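Local coordinates for protein homoserine dehydrogenase (Thermoplasma acidophilum, PDB 3ING) that probably catalyses the NADPH-dependent formation of L-homoserine, a step shared by the threonine and methionine pathways, at residues Y138-A143 and V154-I159; A83-D88 and N315-L320; A116-L121 and S218-N223. One frame throughout, in Å; residues are numbered along the deposited sequence. Where two conformers were deposited one is given.

All three contacts join the nucleotide-binding part of the chain to later segments, and contact 1 touches both others, its centre about 13 Å from each of theirs. Asp316 of contact 2 holds Arg140 NE by a salt bridge to OD1 (3.0 Å) and probably Glu142 N by a hydrogen bond to OD2 (2.8 Å). Tyr141 CB also packs on Leu121 CD1 of contact 3 at 3.5 Å. Contacts 2 and 3, with centres about 18 Å apart, meet through a probable backbone hydrogen bond from Ala116 N to Asp88 O, 3.0 Å. Contact 3 and Ala143 of contact 1 touch NADPH, whereas the side chains of Val87 and Arg140 stay about 9 and 13 Å from it.

Contact 1. Residues Y138-A143 and V154-I159; sequences YIRYEA and VLDYSI. With NA (sodium ion), chain B; EDO (1,2-ethanediol), chain G.
Arg140, on the edge strand 139-140, reaches across to Asp156 near the end of helix 152-157 and forms a salt bridge. Both terminal nitrogens aim at the same carboxylate oxygen: Arg140 NH2 lies 2.9 Å from Asp156 OD2 with an N-H...O angle of 135°, and Arg140 NH1 makes a weak bond to that oxygen at 3.0 Å. NH2 arrives on the anti side of OD2, and the guanidinium and carboxylate planes stand 76° apart, so this is not the flat two-oxygen pairing of the textbook. The arginine chain is extended at chi2 and bent at chi3 (67°). Arginine suits the place because its NE still faces a second carboxylate, that of Asp316. A 1,2-ethanediol, probably from the crystallisation liquor, completes this tight polar cluster and grips the aspartate with both hydroxyls: its O1 bonds Asp156 OD2 at 2.6 Å and also lies over one guanidinium face, and its O2 bonds Asp156 OD1 at 2.8 Å.

The fit is looser at Tyr157, whose OH comes within 3.5 Å of Arg140 NH1 at a poor angle for bonding, while its ring meets Tyr157 of the second subunit. A leucine in place of Arg140 would probably leave Asp156 and Asp316 without their shared positive partner. Close by, Glu142 binds sodium through its backbone O and OE2, joined by carbonyl oxygens of Val145, Ala146 and Val149. The chemistry implies a surface link held by charge, whose aspartate is probably accessible to small polar molecules, as the bound diol suggests.

Contact 2. Residues A83-D88 and N315-L320; sequences ADLLVD and NDILLL
Leu85 pushes its forked end into the groove between Ile317 and Leu320, two residues three apart on helix 306-321 and hence neighbours on one side of it. One prong, Leu85 CD2, rests on Ile317 CG1 at 3.9 Å; the other, Leu85 CD1, is seated against Leu320 CB at 3.9 Å and touches Leu320 CD1 as well. With CG anti to the backbone N (chi1 -173°), the leucine extends straight from the strand, and its two methyls touch both walls of the hollow at once. The complementary bump comes from the helix. The tip of Ile317, CD1, lies against Val87 CG2 at 3.8 Å, farther along the strand than Leu85, the two side chains crossing at about a right angle. A beta-branched valine suits the strand here, since its compact branch places a methyl, CG2, against the isoleucine tip.

This is the packing of a helix on the parallel core of a Rossmann-type sheet: strand 85-88 runs between strands 4-10 and 112-115, and the late helix 306-321 returns to cover one face. Strand and helix segments run nearly antiparallel, at 163°, with their axes 10.5 Å apart at closest, a separation that the interlocked aliphatic groups fill. Leu85 and Leu320 both also touch Val114 of strand 112-115, which widens the apolar floor beneath the helix. Leu86 and Asp88 turn to helix 97-108 instead. On the far side of helix 306-321, Leu318 and Leu319 pack on Leu160 of the second subunit.

Contact 3. Residues A116-L121 and S218-N223; sequences ANKSGL and SVILVN. With NDP (NADPH dihydro-nicotinamide-adenine-dinucleotide phosphate), chain C.
The turn from strand 112-115 into helix 119-135, part of the Rossmann-type nucleotide-binding fold, carries Lys118 and Leu121 against Ile220 of helix 212-226 while its other side lines the NADPH pocket. Ile220 makes most of the contact. Its CG1 lies 3.8 Å from Leu121 CB, and its CD1 bears on Lys118, 3.9 Å from the carbonyl O and 4.1 Å from CB. Chi1 of -61° puts Ile220 CG1 opposite its own carbonyl carbon, and chi2 of 169° carries the chain on, extended, to bring CD1 to Lys118 and Leu121. The branched, purely apolar side chain suits this buried niche, where it covers the lysine's backbone and root. Val219 adds a lighter touch, CG1 to Leu121 O at 4.1 Å.

Lys118 serves both sides. Beyond CB its long chain runs on, extended, to the cofactor, bringing CE to 3.4 Å from C6N of the nicotinamide ring; NZ finds its acid in Asp213, near Lys217, the predicted proton donor. Asn117 holds the turn: its OD1 accepts from Ser119 N at 2.8 Å, a capping bond with the donor nearly in line with the C=O (167°), while ND2 is held by Thr90 and Glu99. Its CA also approaches the nicotinamide ribose, 3.4 Å from NADPH O3D, and Ala116 O sits close to C1D of that sugar.

Tyr141 leans on both Leu121 and Ile220, adding the loop after strand 139-140. Farther out, Leu121 packs along helix 119-135 on Ile128 and Met129, and helix 212-226 sets Leu221 and Val222 against strand 249-258.

Contact 1. Residues Y138-A143 and V154-I159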
loop_
_atom_site.group_PDB
_atom_site.type_symbol
_atom_site.label_atom_id
_atom_site.label_comp_id
_atom_site.label_asym_id
_atom_site.label_seq_id
_atom_site.Cartn_x
_atom_site.Cartn_y
_atom_site.Cartn_z
ATOM N N TYR A 138 10.526 17.757 6.061
ATOM C CA TYR A 138 10.399 16.429 5.463
ATOM C C TYR A 138 10.484 16.475 3.969
ATOM O O TYR A 138 10.201 17.508 3.370
ATOM C CB TYR A 138 9.027 15.822 5.802
ATOM C CG TYR A 138 8.803 15.656 7.281
ATOM C CD1 TYR A 138 9.327 14.563 7.961
ATOM C CD2 TYR A 138 8.120 16.601 8.012
ATOM C CE1 TYR A 138 9.140 14.398 9.331
ATOM C CE2 TYR A 138 7.939 16.447 9.390
ATOM C CZ TYR A 138 8.444 15.341 10.032
ATOM O OH TYR A 138 8.278 15.181 11.392
ATOM N N ILE A 139 10.865 15.329 3.384
ATOM C CA ILE A 139 10.820 15.130 1.970
ATOM C C ILE A 139 10.175 13.799 1.671
ATOM O O ILE A 139 10.492 12.779 2.310
ATOM C CB ILE A 139 12.248 15.218 1.320
ATOM C CG1 ILE A 139 12.139 15.037 -0.194
ATOM C CG2 ILE A 139 13.272 14.231 1.998
ATOM C CD1 ILE A 139 13.359 15.573 -1.001
ATOM N N ARG A 140 9.245 13.804 0.708
ATOM C CA ARG A 140 8.652 12.569 0.209
ATOM C C ARG A 140 8.945 12.439 -1.283
ATOM O O ARG A 140 9.182 13.434 -1.994
ATOM C CB ARG A 140 7.145 12.459 0.530
ATOM C CG ARG A 140 6.812 12.414 2.017
ATOM C CD ARG A 140 5.294 12.034 2.240
ATOM N NE ARG A 140 5.067 10.655 1.818
ATOM C CZ ARG A 140 5.285 9.577 2.590
ATOM N NH1 ARG A 140 5.697 9.710 3.821
ATOM N NH2 ARG A 140 5.081 8.350 2.111
ATOM N N TYR A 141 8.982 11.185 -1.730
ATOM C CA TYR A 141 9.530 10.811 -3.036
ATOM C C TYR A 141 8.890 9.577 -3.666
ATOM O O TYR A 141 9.526 8.806 -4.384
ATOM C CB TYR A 141 11.054 10.711 -2.894
ATOM C CG TYR A 141 11.554 9.957 -1.659
ATOM C CD1 TYR A 141 11.681 8.574 -1.676
ATOM C CD2 TYR A 141 11.914 10.624 -0.500
ATOM C CE1 TYR A 141 12.145 7.871 -0.562
ATOM C CE2 TYR A 141 12.393 9.923 0.617
ATOM C CZ TYR A 141 12.486 8.547 0.581
ATOM O OH TYR A 141 12.950 7.835 1.682
ATOM N N GLU A 142 7.588 9.432 -3.453
ATOM C CA GLU A 142 6.868 8.321 -4.041
ATOM C C GLU A 142 7.130 8.125 -5.527
ATOM O O GLU A 142 7.389 7.019 -5.981
ATOM C CB GLU A 142 5.367 8.499 -3.864
ATOM C CG GLU A 142 4.582 7.238 -4.267
ATOM C CD GLU A 142 4.936 6.072 -3.359
ATOM O OE1 GLU A 142 4.733 6.209 -2.146
ATOM O OE2 GLU A 142 5.450 5.058 -3.866
ATOM N N ALA A 143 7.011 9.190 -6.293
ATOM C CA ALA A 143 7.158 9.129 -7.743
ATOM C C ALA A 143 8.557 8.813 -8.249
ATOM O O ALA A 143 8.712 8.513 -9.423
ATOM C CB ALA A 143 6.666 10.469 -8.361
ATOM N N VAL A 154 3.497 2.383 0.890
ATOM C CA VAL A 154 3.284 0.986 1.363
ATOM C C VAL A 154 4.297 0.650 2.457
ATOM O O VAL A 154 3.971 0.086 3.522
ATOM C CB VAL A 154 3.401 0.014 0.199
ATOM C CG1 VAL A 154 3.419 -1.460 0.666
ATOM C CG2 VAL A 154 2.266 0.292 -0.828
ATOM N N LEU A 155 5.543 0.989 2.179
ATOM C CA LEU A 155 6.630 0.742 3.135
ATOM C C LEU A 155 6.424 1.581 4.382
ATOM O O LEU A 155 6.690 1.098 5.484
ATOM C CB LEU A 155 7.997 1.020 2.505
ATOM C CG LEU A 155 8.508 0.117 1.380
ATOM C CD1 LEU A 155 9.775 0.646 0.834
ATOM C CD2 LEU A 155 8.709 -1.289 1.863
ATOM N N ASP A 156 5.908 2.811 4.240
ATOM C CA ASP A 156 5.687 3.685 5.402
ATOM C C ASP A 156 4.446 3.339 6.235
ATOM O O ASP A 156 4.440 3.522 7.430
ATOM C CB ASP A 156 5.525 5.161 4.979
ATOM C CG ASP A 156 6.832 5.813 4.528
ATOM O OD1 ASP A 156 7.885 5.243 4.817
ATOM O OD2 ASP A 156 6.788 6.900 3.893
ATOM N N TYR A 157 3.357 2.919 5.603
ATOM C CA TYR A 157 2.103 2.782 6.347
ATOM C C TYR A 157 1.392 1.440 6.308
ATOM O O TYR A 157 0.361 1.297 6.972
ATOM C CB TYR A 157 1.114 3.854 5.837
ATOM C CG TYR A 157 1.678 5.242 5.935
ATOM C CD1 TYR A 157 1.845 5.854 7.177
ATOM C CD2 TYR A 157 2.113 5.923 4.810
ATOM C CE1 TYR A 157 2.402 7.096 7.273
ATOM C CE2 TYR A 157 2.674 7.160 4.909
ATOM C CZ TYR A 157 2.789 7.754 6.138
ATOM O OH TYR A 157 3.346 9.020 6.266
ATOM N N SER A 158 1.897 0.484 5.526
ATOM C CA SER A 158 1.242 -0.819 5.381
ATOM C C SER A 158 1.988 -1.986 6.026
ATOM O O SER A 158 1.371 -2.998 6.325
ATOM C CB SER A 158 1.029 -1.150 3.908
ATOM O OG SER A 158 0.050 -0.315 3.297
ATOM N N ILE A 159 3.294 -1.864 6.246
ATOM C CA ILE A 159 4.091 -2.952 6.860
ATOM C C ILE A 159 4.980 -2.462 8.011
ATOM O O ILE A 159 6.127 -2.864 8.178
ATOM C CB ILE A 159 4.936 -3.684 5.794
ATOM C CG1 ILE A 159 5.914 -2.705 5.102
ATOM C CG2 ILE A 159 4.057 -4.290 4.777
ATOM C CD1 ILE A 159 6.932 -3.393 4.201
HETATM NA NA NA B . 6.138 4.760 -6.608
HETATM C C1 EDO G . 9.401 9.076 3.270
HETATM O O1 EDO G . 8.818 7.947 2.623
HETATM C C2 EDO G . 10.132 8.636 4.548
HETATM O O2 EDO G . 9.559 7.477 5.210
#

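Contact 2. Residues A83-D88 and N315-L320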
loop_
_atom_site.group_PDB
_atom_site.type_symbol
_atom_site.label_atom_id
_atom_site.label_comp_id
_atom_site.label_asym_id
_atom_site.label_seq_id
_atom_site.Cartn_x
_atom_site.Cartn_y
_atom_site.Cartn_z
ATOM N N ALA A 83 4.324 29.438 1.214
ATOM C CA ALA A 83 3.908 28.109 0.777
ATOM C C ALA A 83 4.310 27.104 1.854
ATOM O O ALA A 83 5.197 27.361 2.659
ATOM C CB ALA A 83 4.565 27.743 -0.542
ATOM N N ASP A 84 3.667 25.953 1.839
ATOM C CA ASP A 84 3.981 24.878 2.774
ATOM C C ASP A 84 4.916 23.821 2.166
ATOM O O ASP A 84 5.593 23.095 2.893
ATOM C CB ASP A 84 2.677 24.218 3.101
ATOM C CG ASP A 84 1.663 25.231 3.645
ATOM O OD1 ASP A 84 1.986 25.820 4.694
ATOM O OD2 ASP A 84 0.608 25.460 3.017
ATOM N N LEU A 85 4.934 23.747 0.839
ATOM C CA LEU A 85 5.557 22.630 0.156
ATOM C C LEU A 85 6.046 22.989 -1.232
ATOM O O LEU A 85 5.367 23.712 -1.972
ATOM C CB LEU A 85 4.466 21.555 0.100
ATOM C CG LEU A 85 4.565 20.120 -0.354
ATOM C CD1 LEU A 85 3.497 19.269 0.406
ATOM C CD2 LEU A 85 4.345 20.072 -1.832
ATOM N N LEU A 86 7.246 22.511 -1.577
ATOM C CA LEU A 86 7.793 22.629 -2.921
ATOM C C LEU A 86 7.698 21.268 -3.599
ATOM O O LEU A 86 8.001 20.244 -2.981
ATOM C CB LEU A 86 9.259 23.073 -2.913
ATOM C CG LEU A 86 9.944 22.952 -4.295
ATOM C CD1 LEU A 86 9.778 24.228 -5.146
ATOM C CD2 LEU A 86 11.395 22.588 -4.119
ATOM N N VAL A 87 7.249 21.262 -4.852
ATOM C CA VAL A 87 7.132 20.048 -5.632
ATOM C C VAL A 87 8.119 20.134 -6.807
ATOM O O VAL A 87 8.106 21.091 -7.589
ATOM C CB VAL A 87 5.710 19.861 -6.156
ATOM C CG1 VAL A 87 5.609 18.510 -6.944
ATOM C CG2 VAL A 87 4.693 19.960 -5.014
ATOM N N ASP A 88 9.003 19.144 -6.887
ATOM C CA ASP A 88 10.019 19.067 -7.938
ATOM C C ASP A 88 9.648 18.066 -9.007
ATOM O O ASP A 88 9.725 16.867 -8.781
ATOM C CB ASP A 88 11.362 18.669 -7.336
ATOM C CG ASP A 88 12.488 18.649 -8.351
ATOM O OD1 ASP A 88 12.251 19.082 -9.480
ATOM O OD2 ASP A 88 13.630 18.214 -7.999
ATOM N N ASN A 315 -0.538 12.293 -3.993
ATOM C CA ASN A 315 -0.680 11.506 -2.758
ATOM C C ASN A 315 0.337 11.981 -1.727
ATOM O O ASN A 315 -0.002 12.189 -0.564
ATOM C CB ASN A 315 -0.513 10.009 -3.000
ATOM C CG ASN A 315 -0.901 9.206 -1.795
ATOM O OD1 ASN A 315 -0.041 8.690 -1.042
ATOM N ND2 ASN A 315 -2.196 9.177 -1.532
ATOM N N ASP A 316 1.585 12.203 -2.161
ATOM C CA ASP A 316 2.618 12.720 -1.263
ATOM C C ASP A 316 2.223 14.083 -0.693
ATOM O O ASP A 316 2.428 14.339 0.503
ATOM C CB ASP A 316 3.985 12.816 -1.936
ATOM C CG ASP A 316 4.779 11.501 -1.912
ATOM O OD1 ASP A 316 4.463 10.577 -1.113
ATOM O OD2 ASP A 316 5.785 11.447 -2.662
ATOM N N ILE A 317 1.689 14.966 -1.538
ATOM C CA ILE A 317 1.216 16.293 -1.068
ATOM C C ILE A 317 0.154 16.151 0.044
ATOM O O ILE A 317 0.189 16.847 1.085
ATOM C CB ILE A 317 0.649 17.138 -2.247
ATOM C CG1 ILE A 317 1.766 17.490 -3.251
ATOM C CG2 ILE A 317 -0.059 18.416 -1.715
ATOM C CD1 ILE A 317 1.276 18.261 -4.522
ATOM N N LEU A 318 -0.770 15.215 -0.166
ATOM C CA LEU A 318 -1.860 15.006 0.777
ATOM C C LEU A 318 -1.343 14.340 2.047
ATOM O O LEU A 318 -1.754 14.710 3.158
ATOM C CB LEU A 318 -2.973 14.193 0.113
ATOM C CG LEU A 318 -3.645 14.954 -1.025
ATOM C CD1 LEU A 318 -4.714 14.101 -1.731
ATOM C CD2 LEU A 318 -4.263 16.264 -0.485
ATOM N N LEU A 319 -0.388 13.424 1.922
ATOM C CA LEU A 319 0.209 12.836 3.144
ATOM C C LEU A 319 0.896 13.922 3.974
ATOM O O LEU A 319 0.784 13.933 5.201
ATOM C CB LEU A 319 1.201 11.718 2.815
ATOM C CG LEU A 319 0.611 10.378 2.314
ATOM C CD1 LEU A 319 1.697 9.434 1.771
ATOM C CD2 LEU A 319 -0.146 9.748 3.513
ATOM N N LEU A 320 1.583 14.848 3.312
ATOM C CA LEU A 320 2.274 15.909 4.045
ATOM C C LEU A 320 1.324 16.962 4.615
ATOM O O LEU A 320 1.667 17.653 5.560
ATOM C CB LEU A 320 3.349 16.554 3.194
ATOM C CG LEU A 320 4.636 15.758 3.087
ATOM C CD1 LEU A 320 5.541 16.293 1.956
ATOM C CD2 LEU A 320 5.385 15.815 4.403
#

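Contact 3. Residues A116-L121 and S218-N223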
loop_
_atom_site.group_PDB
_atom_site.type_symbol
_atom_site.label_atom_id
_atom_site.label_comp_id
_atom_site.label_asym_id
_atom_site.label_seq_id
_atom_site.Cartn_x
_atom_site.Cartn_y
_atom_site.Cartn_z
ATOM N N ALA A 116 9.448 14.081 -7.634
ATOM C CA ALA A 116 9.459 13.020 -8.670
ATOM C C ALA A 116 10.850 12.859 -9.283
ATOM O O ALA A 116 11.136 11.865 -9.952
ATOM C CB ALA A 116 8.443 13.389 -9.830
ATOM N N ASN A 117 11.692 13.856 -9.077
ATOM C CA ASN A 117 13.039 13.880 -9.632
ATOM C C ASN A 117 13.947 12.993 -8.765
ATOM O O ASN A 117 13.966 13.132 -7.555
ATOM C CB ASN A 117 13.493 15.349 -9.728
ATOM C CG ASN A 117 14.973 15.517 -10.118
ATOM O OD1 ASN A 117 15.789 14.729 -9.729
ATOM N ND2 ASN A 117 15.292 16.575 -10.842
ATOM N N LYS A 118 14.670 12.065 -9.408
ATOM C CA LYS A 118 15.487 11.057 -8.735
ATOM C C LYS A 118 16.928 11.458 -8.512
ATOM O O LYS A 118 17.635 10.799 -7.739
ATOM C CB LYS A 118 15.488 9.785 -9.587
ATOM C CG LYS A 118 14.065 9.346 -9.861
ATOM C CD LYS A 118 13.925 8.458 -11.073
ATOM C CE LYS A 118 12.492 8.585 -11.637
ATOM N NZ LYS A 118 12.318 7.826 -12.908
ATOM N N SER A 119 17.387 12.505 -9.192
ATOM C CA SER A 119 18.843 12.792 -9.213
ATOM C C SER A 119 19.396 13.374 -7.913
ATOM O O SER A 119 20.509 13.058 -7.493
ATOM C CB SER A 119 19.149 13.749 -10.349
ATOM O OG SER A 119 20.545 13.951 -10.474
ATOM N N GLY A 120 18.639 14.261 -7.287
ATOM C CA GLY A 120 19.065 14.822 -6.001
ATOM C C GLY A 120 19.261 13.730 -4.981
ATOM O O GLY A 120 20.308 13.602 -4.423
ATOM N N LEU A 121 18.240 12.889 -4.786
ATOM C CA LEU A 121 18.319 11.819 -3.807
ATOM C C LEU A 121 19.320 10.750 -4.176
ATOM O O LEU A 121 19.912 10.141 -3.306
ATOM C CB LEU A 121 16.930 11.188 -3.621
ATOM C CG LEU A 121 15.867 12.105 -3.004
ATOM C CD1 LEU A 121 14.483 11.463 -3.037
ATOM C CD2 LEU A 121 16.279 12.531 -1.569
ATOM N N SER A 218 17.672 2.614 -7.525
ATOM C CA SER A 218 18.212 1.625 -6.628
ATOM C C SER A 218 18.867 2.250 -5.405
ATOM O O SER A 218 18.878 1.628 -4.334
ATOM C CB SER A 218 19.217 0.687 -7.343
ATOM O OG SER A 218 20.488 1.288 -7.619
ATOM N N VAL A 219 19.426 3.458 -5.580
ATOM C CA VAL A 219 20.053 4.221 -4.474
ATOM C C VAL A 219 18.971 4.639 -3.497
ATOM O O VAL A 219 19.114 4.494 -2.302
ATOM C CB VAL A 219 20.780 5.477 -4.959
ATOM C CG1 VAL A 219 21.239 6.336 -3.785
ATOM C CG2 VAL A 219 21.951 5.100 -5.861
ATOM N N ILE A 220 17.908 5.203 -4.027
ATOM C CA ILE A 220 16.800 5.673 -3.209
ATOM C C ILE A 220 16.217 4.497 -2.425
ATOM O O ILE A 220 15.967 4.605 -1.220
ATOM C CB ILE A 220 15.727 6.386 -4.077
ATOM C CG1 ILE A 220 16.353 7.600 -4.749
ATOM C CG2 ILE A 220 14.439 6.759 -3.215
ATOM C CD1 ILE A 220 15.492 8.234 -5.815
ATOM N N LEU A 221 16.054 3.360 -3.102
ATOM C CA LEU A 221 15.510 2.150 -2.457
ATOM C C LEU A 221 16.404 1.628 -1.338
ATOM O O LEU A 221 15.930 1.400 -0.230
ATOM C CB LEU A 221 15.272 1.024 -3.485
ATOM C CG LEU A 221 14.091 1.138 -4.432
ATOM C CD1 LEU A 221 14.281 0.160 -5.609
ATOM C CD2 LEU A 221 12.775 0.897 -3.698
ATOM N N VAL A 222 17.677 1.410 -1.627
ATOM C CA VAL A 222 18.592 0.869 -0.615
ATOM C C VAL A 222 18.706 1.847 0.557
ATOM O O VAL A 222 18.654 1.435 1.707
ATOM C CB VAL A 222 19.976 0.460 -1.195
ATOM C CG1 VAL A 222 20.872 1.711 -1.538
ATOM C CG2 VAL A 222 20.710 -0.530 -0.211
ATOM N N ASN A 223 18.814 3.154 0.287
ATOM C CA ASN A 223 18.918 4.152 1.389
ATOM C C ASN A 223 17.622 4.227 2.209
ATOM O O ASN A 223 17.646 4.293 3.427
ATOM C CB ASN A 223 19.285 5.550 0.861
ATOM C CG ASN A 223 20.664 5.612 0.261
ATOM O OD1 ASN A 223 21.488 4.711 0.455
ATOM N ND2 ASN A 223 20.959 6.733 -0.399
HETATM P PA NDP C . 9.643 16.796 -18.895
HETATM O O1A NDP C . 8.452 16.442 -19.690
HETATM O O2A NDP C . 10.904 17.003 -19.646
HETATM O O5B NDP C . 9.372 18.139 -18.050
HETATM C C5B NDP C . 10.334 18.824 -17.274
HETATM C C4B NDP C . 9.789 20.172 -16.830
HETATM O O4B NDP C . 10.758 20.917 -16.140
HETATM C C3B NDP C . 9.418 21.063 -18.023
HETATM O O3B NDP C . 8.419 22.004 -17.663
HETATM C C2B NDP C . 10.698 21.770 -18.316
HETATM O O2B NDP C . 10.548 22.981 -19.001
HETATM C C1B NDP C . 11.147 22.055 -16.907
HETATM N N9A NDP C . 12.581 22.262 -16.744
HETATM C C8A NDP C . 13.646 21.745 -17.428
HETATM N N7A NDP C . 14.788 22.208 -16.829
HETATM C C5A NDP C . 14.438 22.989 -15.797
HETATM C C6A NDP C . 15.219 23.696 -14.906
HETATM N N6A NDP C . 16.517 23.429 -14.788
HETATM N N1A NDP C . 14.549 24.389 -13.962
HETATM C C2A NDP C . 13.172 24.458 -13.897
HETATM N N3A NDP C . 12.373 23.752 -14.776
HETATM C C4A NDP C . 13.056 23.029 -15.711
HETATM O O3 NDP C . 9.885 15.688 -17.756
HETATM P PN NDP C . 8.778 14.704 -17.131
HETATM O O1N NDP C . 8.561 13.557 -18.064
HETATM O O2N NDP C . 7.625 15.558 -16.709
HETATM O O5D NDP C . 9.528 14.106 -15.821
HETATM C C5D NDP C . 9.727 15.040 -14.760
HETATM C C4D NDP C . 10.462 14.345 -13.618
HETATM O O4D NDP C . 9.656 13.275 -13.180
HETATM C C3D NDP C . 11.777 13.731 -14.017
HETATM O O3D NDP C . 12.822 13.977 -13.069
HETATM C C2D NDP C . 11.469 12.253 -14.161
HETATM O O2D NDP C . 12.586 11.436 -13.934
HETATM C C1D NDP C . 10.402 12.070 -13.108
HETATM N N1N NDP C . 9.566 10.901 -13.317
HETATM C C2N NDP C . 8.880 10.764 -14.495
HETATM C C3N NDP C . 8.214 9.595 -14.831
HETATM C C7N NDP C . 7.376 9.574 -16.052
HETATM O O7N NDP C . 6.227 8.818 -15.985
HETATM N N7N NDP C . 7.637 10.333 -17.108
HETATM C C4N NDP C . 7.912 8.538 -13.774
HETATM C C5N NDP C . 8.680 8.805 -12.509
HETATM C C6N NDP C . 9.441 9.957 -12.327
HETATM P P2B NDP C . 9.750 23.120 -20.386
HETATM O O1X NDP C . 10.112 24.534 -20.752
HETATM O O2X NDP C . 8.242 22.760 -20.248
HETATM O O3X NDP C . 10.411 22.121 -21.282
#